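Local coordinates for protein D-alanyl-D-alanine carboxypeptidase (Vibrio cholerae, PDB 5TR7) that probably trims the terminal D-alanine from peptidoglycan precursor peptides, acting as a penicillin-binding serine carboxypeptidase in cell-wall synthesis, at residues A[35-40]-A[133-138]. Residues are numbered along the deposited sequence; the frame is centred on the assembly and turned at random.
Sequences SLTKMM and SHFTNS
The phenyl ring of Phe135 carries Met40 over one face, where CB of Met40 stands 4.0 Å above the ring plane, displaced toward the rim. Met40 crosses the Phe135 side chain at about a right angle. Its CG lies anti to the backbone N (chi1 177°), and bends at the next two torsions fold the chain back, bringing CE to 3.7 Å from CE2 of Phe135. Unbranched and flexible, methionine can follow a flat ring in this way. One helical turn earlier, Thr37 slides past Phe135 in the opposite direction and meets the ring obliquely, with its CG2 3.8 Å from Phe135 CD1. The same methyl sits 3.7 Å from the carbonyl O of Asn137. Threonine suits this buried place because its two branches divide the work: CG2 packs against the loop, while OG1 turns back to hydrogen-bond the carbonyl O of Ala34. Between residues 35-40 and 133-138 there is no hydrogen bond, and side-chain packing carries the contact; one residue further along the helix, Thr41 OG1 hydrogen-bonds Ser138 O. On Lys38, CB points away from that loop, and NZ hydrogen-bonds Ser35 OG at 2.8 Å, with Asn100 OD1 and His139 O as further partners. Ser35 and Lys38 are the predicted acyl-ester serine and proton acceptor, consistent with the SxxK motif of penicillin-binding proteins at the start of this helix.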
# COMPACT_ATOMS: atom_id res chain seq x y z
N SER A 35 -2.28 6.59 3.61
CA SER A 35 -2.92 5.51 2.89
C SER A 35 -1.94 4.35 2.53
O SER A 35 -2.38 3.26 2.13
CB SER A 35 -3.66 6.14 1.73
OG SER A 35 -4.54 5.26 1.13
N LEU A 36 -0.64 4.55 2.71
CA LEU A 36 0.29 3.47 2.42
C LEU A 36 0.13 2.41 3.51
O LEU A 36 0.53 1.26 3.31
CB LEU A 36 1.75 3.95 2.33
CG LEU A 36 2.02 4.92 1.22
CD1 LEU A 36 3.45 5.31 1.41
CD2 LEU A 36 1.75 4.31 -0.18
N THR A 37 -0.48 2.81 4.63
CA THR A 37 -0.83 1.87 5.71
C THR A 37 -1.67 0.69 5.16
O THR A 37 -1.64 -0.41 5.69
CB THR A 37 -1.67 2.62 6.77
OG1 THR A 37 -0.88 3.63 7.38
CG2 THR A 37 -2.17 1.69 7.86
N LYS A 38 -2.36 0.93 4.05
CA LYS A 38 -3.20 -0.10 3.42
C LYS A 38 -2.39 -1.25 2.92
O LYS A 38 -2.91 -2.38 2.80
CB LYS A 38 -4.10 0.46 2.38
CG LYS A 38 -5.09 1.50 2.94
CD LYS A 38 -6.09 2.02 1.91
CE LYS A 38 -7.11 2.98 2.53
NZ LYS A 38 -6.54 4.31 2.82
N MET A 39 -1.11 -1.02 2.64
CA MET A 39 -0.26 -2.15 2.26
C MET A 39 -0.14 -3.13 3.42
O MET A 39 -0.12 -4.38 3.21
CB MET A 39 1.15 -1.68 1.88
CG MET A 39 1.21 -0.92 0.54
SD MET A 39 2.87 -0.67 0.02
CE MET A 39 3.69 0.24 1.27
N MET A 40 -0.10 -2.61 4.65
CA MET A 40 0.06 -3.52 5.80
C MET A 40 -1.26 -4.26 5.99
O MET A 40 -1.29 -5.44 6.29
CB MET A 40 0.52 -2.81 7.08
CG MET A 40 0.60 -3.81 8.27
SD MET A 40 1.75 -5.22 8.03
CE MET A 40 3.16 -4.10 8.25
N SER A 133 8.32 1.46 12.57
CA SER A 133 6.95 1.60 12.17
C SER A 133 5.98 1.22 13.28
O SER A 133 6.27 0.34 14.06
CB SER A 133 6.68 0.70 10.95
OG SER A 133 7.51 1.08 9.85
N HIS A 134 4.87 1.93 13.37
CA HIS A 134 3.84 1.57 14.32
C HIS A 134 2.48 2.00 13.76
O HIS A 134 2.31 3.11 13.32
CB HIS A 134 4.07 2.18 15.69
CG HIS A 134 3.14 1.66 16.73
ND1 HIS A 134 2.01 2.34 17.13
CD2 HIS A 134 3.14 0.50 17.41
CE1 HIS A 134 1.37 1.62 18.03
NE2 HIS A 134 2.04 0.50 18.23
N PHE A 135 1.52 1.10 13.80
CA PHE A 135 0.19 1.38 13.32
C PHE A 135 -0.85 1.50 14.43
O PHE A 135 -0.75 0.81 15.46
CB PHE A 135 -0.19 0.30 12.31
CG PHE A 135 0.82 0.16 11.19
CD1 PHE A 135 0.84 1.03 10.13
CD2 PHE A 135 1.79 -0.83 11.24
CE1 PHE A 135 1.78 0.91 9.11
CE2 PHE A 135 2.69 -1.00 10.23
CZ PHE A 135 2.70 -0.13 9.14
N THR A 136 -1.82 2.40 14.22
CA THR A 136 -2.94 2.61 15.14
C THR A 136 -4.30 2.29 14.53
O THR A 136 -5.30 2.27 15.23
CB THR A 136 -2.97 4.04 15.68
OG1 THR A 136 -3.06 4.95 14.58
CG2 THR A 136 -1.70 4.29 16.53
N ASN A 137 -4.39 2.07 13.25
CA ASN A 137 -5.64 1.74 12.64
C ASN A 137 -5.36 1.01 11.32
O ASN A 137 -4.22 0.97 10.87
CB ASN A 137 -6.43 3.03 12.45
CG ASN A 137 -5.77 3.95 11.47
OD1 ASN A 137 -5.39 3.55 10.37
ND2 ASN A 137 -5.66 5.19 11.85
N SER A 138 -6.40 0.47 10.67
CA SER A 138 -6.27 -0.27 9.44
C SER A 138 -6.26 0.55 8.14
O SER A 138 -6.10 -0.03 7.04
CB SER A 138 -7.42 -1.23 9.36
OG SER A 138 -8.67 -0.51 9.34